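Local coordinates for protein B-agarase (Saccharophagus degradans, PDB 4BQ2) that hydrolyses beta-galactosidic linkages of agarose as a family 50 exo-beta-agarase, acting from chain ends, at residues 67-80 / 104-118. Sequence-based numbering, arbitrary orientation.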
loop_
_atom_site.group_PDB
_atom_site.type_symbol
_atom_site.label_atom_id
_atom_site.label_comp_id
_atom_site.label_asym_id
_atom_site.label_seq_id
_atom_site.Cartn_x
_atom_site.Cartn_y
_atom_site.Cartn_z
ATOM N N PHE A 67 -20.325 -26.233 -9.818
ATOM C CA PHE A 67 -20.156 -24.921 -10.457
ATOM C C PHE A 67 -18.730 -24.706 -10.920
ATOM O O PHE A 67 -17.948 -24.001 -10.264
ATOM C CB PHE A 67 -20.592 -23.797 -9.527
ATOM C CG PHE A 67 -22.070 -23.730 -9.326
ATOM C CD1 PHE A 67 -22.896 -23.272 -10.338
ATOM C CD2 PHE A 67 -22.642 -24.131 -8.125
ATOM C CE1 PHE A 67 -24.266 -23.208 -10.159
ATOM C CE2 PHE A 67 -24.016 -24.075 -7.940
ATOM C CZ PHE A 67 -24.827 -23.603 -8.954
ATOM N N THR A 68 -18.394 -25.300 -12.057
ATOM C CA THR A 68 -17.012 -25.289 -12.536
ATOM C C THR A 68 -16.570 -23.982 -13.189
ATOM O O THR A 68 -15.374 -23.778 -13.435
ATOM C CB THR A 68 -16.752 -26.437 -13.522
ATOM O OG1 THR A 68 -17.556 -26.240 -14.683
ATOM C CG2 THR A 68 -17.056 -27.787 -12.878
ATOM N N SER A 69 -17.518 -23.091 -13.461
ATOM C CA SER A 69 -17.188 -21.743 -13.940
ATOM C C SER A 69 -18.365 -20.856 -13.571
ATOM O O SER A 69 -19.278 -20.658 -14.385
ATOM C CB SER A 69 -16.955 -21.729 -15.451
ATOM O OG SER A 69 -16.615 -20.421 -15.911
ATOM N N ALA A 70 -18.357 -20.341 -12.340
ATOM C CA ALA A 70 -19.498 -19.601 -11.827
ATOM C C ALA A 70 -19.063 -18.498 -10.889
ATOM O O ALA A 70 -17.928 -18.504 -10.434
ATOM C CB ALA A 70 -20.461 -20.543 -11.108
ATOM N N SER A 71 -19.978 -17.565 -10.618
ATOM C CA SER A 71 -19.724 -16.445 -9.719
ATOM C C SER A 71 -20.873 -16.315 -8.732
ATOM O O SER A 71 -22.002 -16.644 -9.031
ATOM C CB SER A 71 -19.588 -15.116 -10.504
ATOM O OG SER A 71 -18.472 -15.158 -11.368
ATOM N N LEU A 72 -20.542 -15.795 -7.558
ATOM C CA LEU A 72 -21.471 -15.394 -6.550
ATOM C C LEU A 72 -21.877 -13.935 -6.793
ATOM O O LEU A 72 -21.010 -13.048 -6.916
ATOM C CB LEU A 72 -20.738 -15.465 -5.209
ATOM C CG LEU A 72 -21.463 -15.313 -3.895
ATOM C CD1 LEU A 72 -22.502 -16.433 -3.767
ATOM C CD2 LEU A 72 -20.419 -15.383 -2.761
ATOM N N TYR A 73 -23.183 -13.697 -6.816
ATOM C CA TYR A 73 -23.753 -12.379 -7.097
ATOM C C TYR A 73 -24.494 -11.804 -5.916
ATOM O O TYR A 73 -25.163 -12.549 -5.209
ATOM C CB TYR A 73 -24.762 -12.529 -8.236
ATOM C CG TYR A 73 -24.135 -12.537 -9.585
ATOM C CD1 TYR A 73 -23.435 -13.650 -10.042
ATOM C CD2 TYR A 73 -24.229 -11.425 -10.421
ATOM C CE1 TYR A 73 -22.850 -13.669 -11.289
ATOM C CE2 TYR A 73 -23.642 -11.442 -11.684
ATOM C CZ TYR A 73 -22.968 -12.566 -12.108
ATOM O OH TYR A 73 -22.391 -12.609 -13.356
ATOM N N PHE A 74 -24.416 -10.480 -5.740
ATOM C CA PHE A 74 -25.208 -9.750 -4.734
ATOM C C PHE A 74 -25.714 -8.475 -5.381
ATOM O O PHE A 74 -24.955 -7.837 -6.136
ATOM C CB PHE A 74 -24.340 -9.280 -3.544
ATOM C CG PHE A 74 -23.492 -10.340 -2.911
ATOM C CD1 PHE A 74 -22.303 -10.750 -3.495
ATOM C CD2 PHE A 74 -23.826 -10.834 -1.656
ATOM C CE1 PHE A 74 -21.500 -11.714 -2.888
ATOM C CE2 PHE A 74 -23.043 -11.814 -1.038
ATOM C CZ PHE A 74 -21.877 -12.236 -1.647
ATOM N N ASP A 75 -26.971 -8.103 -5.109
ATOM C CA ASP A 75 -27.467 -6.762 -5.463
ATOM C C ASP A 75 -27.278 -5.915 -4.210
ATOM O O ASP A 75 -27.675 -6.324 -3.123
ATOM C CB ASP A 75 -28.958 -6.774 -5.863
ATOM C CG ASP A 75 -29.244 -7.579 -7.135
ATOM O OD1 ASP A 75 -28.299 -8.055 -7.807
ATOM O OD2 ASP A 75 -30.452 -7.795 -7.408
ATOM N N ILE A 76 -26.602 -4.781 -4.328
ATOM C CA ILE A 76 -26.265 -3.968 -3.145
ATOM C C ILE A 76 -26.389 -2.494 -3.474
ATOM O O ILE A 76 -26.105 -2.075 -4.623
ATOM C CB ILE A 76 -24.809 -4.249 -2.636
ATOM C CG1 ILE A 76 -24.437 -5.736 -2.771
ATOM C CG2 ILE A 76 -24.602 -3.761 -1.190
ATOM C CD1 ILE A 76 -22.991 -6.052 -2.370
ATOM N N VAL A 77 -26.790 -1.695 -2.487
ATOM C CA VAL A 77 -26.736 -0.233 -2.635
ATOM C C VAL A 77 -26.512 0.359 -1.254
ATOM O O VAL A 77 -26.902 -0.261 -0.271
ATOM C CB VAL A 77 -28.045 0.328 -3.212
ATOM C CG1 VAL A 77 -29.183 0.230 -2.196
ATOM C CG2 VAL A 77 -27.863 1.772 -3.660
ATOM N N SER A 78 -25.879 1.537 -1.173
ATOM C CA SER A 78 -25.706 2.231 0.124
ATOM C C SER A 78 -26.860 3.216 0.285
ATOM O O SER A 78 -27.425 3.653 -0.695
ATOM C CB SER A 78 -24.371 2.998 0.195
ATOM O OG SER A 78 -23.295 2.096 0.194
ATOM N N VAL A 79 -27.235 3.521 1.519
ATOM C CA VAL A 79 -28.317 4.469 1.753
ATOM C C VAL A 79 -27.719 5.536 2.633
ATOM O O VAL A 79 -26.829 5.238 3.430
ATOM C CB VAL A 79 -29.516 3.780 2.438
ATOM C CG1 VAL A 79 -30.637 4.771 2.700
ATOM C CG2 VAL A 79 -30.027 2.630 1.569
ATOM N N GLY A 80 -28.170 6.778 2.460
ATOM C CA GLY A 80 -27.725 7.871 3.304
ATOM C C GLY A 80 -26.655 8.736 2.677
ATOM O O GLY A 80 -26.669 9.014 1.469
ATOM N N ILE A 104 -19.567 0.629 -2.764
ATOM C CA ILE A 104 -21.010 0.562 -2.957
ATOM C C ILE A 104 -21.550 1.978 -2.869
ATOM O O ILE A 104 -21.646 2.560 -1.770
ATOM C CB ILE A 104 -21.727 -0.328 -1.916
ATOM C CG1 ILE A 104 -20.984 -1.661 -1.696
ATOM C CG2 ILE A 104 -23.187 -0.480 -2.315
ATOM C CD1 ILE A 104 -20.843 -2.583 -2.929
ATOM N N PRO A 105 -21.877 2.569 -4.031
ATOM C CA PRO A 105 -22.392 3.937 -4.043
ATOM C C PRO A 105 -23.812 4.030 -3.505
ATOM O O PRO A 105 -24.532 3.034 -3.498
ATOM C CB PRO A 105 -22.376 4.327 -5.549
ATOM C CG PRO A 105 -21.426 3.366 -6.183
ATOM C CD PRO A 105 -21.571 2.083 -5.391
ATOM N N VAL A 106 -24.173 5.216 -3.027
ATOM C CA VAL A 106 -25.568 5.578 -2.728
ATOM C C VAL A 106 -26.245 5.840 -4.075
ATOM O O VAL A 106 -25.590 6.292 -5.008
ATOM C CB VAL A 106 -25.625 6.851 -1.862
ATOM C CG1 VAL A 106 -27.054 7.235 -1.541
ATOM C CG2 VAL A 106 -24.883 6.649 -0.558
ATOM N N GLY A 107 -27.526 5.534 -4.207
ATOM C CA GLY A 107 -28.205 5.804 -5.474
ATOM C C GLY A 107 -28.904 4.576 -5.985
ATOM O O GLY A 107 -29.681 3.980 -5.259
ATOM N N LYS A 108 -28.644 4.180 -7.228
ATOM C CA LYS A 108 -29.367 3.050 -7.787
ATOM C C LYS A 108 -28.694 1.743 -7.416
ATOM O O LYS A 108 -27.480 1.643 -7.407
ATOM C CB LYS A 108 -29.525 3.174 -9.304
ATOM C CG LYS A 108 -30.739 3.988 -9.741
ATOM C CD LYS A 108 -30.619 5.455 -9.347
ATOM C CE LYS A 108 -31.549 6.335 -10.178
ATOM N NZ LYS A 108 -31.315 6.099 -11.638
ATOM N N MET A 109 -29.495 0.744 -7.094
ATOM C CA MET A 109 -28.939 -0.561 -6.774
ATOM C C MET A 109 -28.202 -1.104 -7.989
ATOM O O MET A 109 -28.631 -0.863 -9.111
ATOM C CB MET A 109 -30.066 -1.493 -6.393
ATOM C CG MET A 109 -29.589 -2.922 -6.253
ATOM S SD MET A 109 -30.479 -3.691 -4.932
ATOM C CE MET A 109 -29.805 -2.809 -3.557
ATOM N N GLN A 110 -27.105 -1.833 -7.770
ATOM C CA GLN A 110 -26.396 -2.531 -8.842
ATOM C C GLN A 110 -26.120 -3.982 -8.448
ATOM O O GLN A 110 -26.218 -4.329 -7.255
ATOM C CB GLN A 110 -25.083 -1.815 -9.170
ATOM C CG GLN A 110 -25.270 -0.342 -9.523
ATOM C CD GLN A 110 -23.991 0.323 -9.980
ATOM O OE1 GLN A 110 -23.469 0.017 -11.054
ATOM N NE2 GLN A 110 -23.464 1.234 -9.158
ATOM N N SER A 111 -25.766 -4.822 -9.423
ATOM C CA SER A 111 -25.390 -6.215 -9.142
ATOM C C SER A 111 -23.891 -6.325 -9.120
ATOM O O SER A 111 -23.197 -5.720 -9.983
ATOM C CB SER A 111 -25.893 -7.189 -10.237
ATOM O OG SER A 111 -27.253 -7.523 -10.071
ATOM N N TYR A 112 -23.393 -7.118 -8.169
ATOM C CA TYR A 112 -21.968 -7.261 -7.941
ATOM C C TYR A 112 -21.590 -8.734 -7.991
ATOM O O TYR A 112 -22.303 -9.570 -7.436
ATOM C CB TYR A 112 -21.605 -6.670 -6.559
ATOM C CG TYR A 112 -21.733 -5.171 -6.506
ATOM C CD1 TYR A 112 -22.953 -4.554 -6.193
ATOM C CD2 TYR A 112 -20.632 -4.369 -6.784
ATOM C CE1 TYR A 112 -23.086 -3.183 -6.159
ATOM C CE2 TYR A 112 -20.733 -3.010 -6.749
ATOM C CZ TYR A 112 -21.968 -2.403 -6.461
ATOM O OH TYR A 112 -22.017 -1.014 -6.415
ATOM N N TYR A 113 -20.468 -9.078 -8.610
ATOM C CA TYR A 113 -20.114 -10.505 -8.608
ATOM C C TYR A 113 -18.699 -10.807 -8.213
ATOM O O TYR A 113 -17.786 -10.015 -8.460
ATOM C CB TYR A 113 -20.450 -11.195 -9.951
ATOM C CG TYR A 113 -19.674 -10.653 -11.143
ATOM C CD1 TYR A 113 -20.153 -9.556 -11.870
ATOM C CD2 TYR A 113 -18.490 -11.251 -11.554
ATOM C CE1 TYR A 113 -19.457 -9.061 -12.975
ATOM C CE2 TYR A 113 -17.784 -10.774 -12.655
ATOM C CZ TYR A 113 -18.278 -9.680 -13.359
ATOM O OH TYR A 113 -17.565 -9.213 -14.439
ATOM N N ALA A 114 -18.535 -11.992 -7.628
ATOM C CA ALA A 114 -17.246 -12.515 -7.269
ATOM C C ALA A 114 -17.121 -13.910 -7.834
ATOM O O ALA A 114 -17.885 -14.817 -7.478
ATOM C CB ALA A 114 -17.071 -12.524 -5.747
ATOM N N LYS A 115 -16.159 -14.075 -8.730
ATOM C CA LYS A 115 -15.898 -15.374 -9.349
ATOM C C LYS A 115 -15.570 -16.447 -8.301
ATOM O O LYS A 115 -14.807 -16.197 -7.384
ATOM C CB LYS A 115 -14.771 -15.224 -10.380
ATOM C CG LYS A 115 -15.223 -14.650 -11.715
ATOM C CD LYS A 115 -14.006 -14.224 -12.504
ATOM C CE LYS A 115 -14.383 -13.648 -13.850
ATOM N NZ LYS A 115 -13.358 -12.603 -14.152
ATOM N N LEU A 116 -16.190 -17.627 -8.415
ATOM C CA LEU A 116 -15.830 -18.744 -7.562
ATOM C C LEU A 116 -14.896 -19.695 -8.260
ATOM O O LEU A 116 -14.120 -20.402 -7.625
ATOM C CB LEU A 116 -17.080 -19.528 -7.197
ATOM C CG LEU A 116 -18.118 -18.829 -6.333
ATOM C CD1 LEU A 116 -19.346 -19.700 -6.242
ATOM C CD2 LEU A 116 -17.573 -18.535 -4.941
ATOM N N SER A 117 -15.033 -19.748 -9.581
ATOM C CA SER A 117 -14.304 -20.675 -10.463
ATOM C C SER A 117 -14.332 -20.151 -11.900
ATOM O O SER A 117 -15.190 -19.340 -12.266
ATOM C CB SER A 117 -14.973 -22.041 -10.446
ATOM O OG SER A 117 -16.329 -21.912 -10.884
ATOM N N GLY A 118 -13.382 -20.625 -12.710
ATOM C CA GLY A 118 -13.389 -20.356 -14.129
ATOM C C GLY A 118 -12.587 -19.133 -14.552
ATOM O O GLY A 118 -12.057 -18.399 -13.711
HETATM O O HOH W 1 -24.468 -0.172 -5.917
HETATM O O HOH W 2 -29.424 4.836 -2.130
#
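Y113 holds CG between its backbone N and carbonyl carbon (chi1 63°), while the CG of Y73 lies beside its own N (chi1 -82°). The Y73 torsion turns its ring under Y113 CB, 3.5 Å from the centroid in a CH-pi contact; that of Y113 sets its own ring, slid apart from the first so that the two barely overlap. On the sheet face that carries both tyrosines, S111 OG donates to D75 OD1 at 2.6 Å, meeting it from above the carboxylate plane. R188 also reaches both residues and forms a salt bridge with D75. The opposite sheet face carries I76, whose CG1 packs across Y112 CD1 at 3.9 Å. A water joins Y112 OH to I76 O, and R150 also bonds that hydroxyl. M109 CE meets V77 CG1 at 3.4 Å, tighter than usual van der Waals contact. Backbone hydrogen bonds pair L72 with A114 and F74 with Y112 in antiparallel fashion. Beyond the regular pairing, S117 OG takes the A70 N-H at 2.9 Å and donates to F67 O; toward the other end, S78 OG donates to I104 O. Within the agarase CBM-like domain, strand 70-79 runs between 110-115 and 180-191, antiparallel to both; 110-115 pairs in turn with 150-155, parallel to it, and L88 and F86 of strand 84-92 pack against F74 and I76.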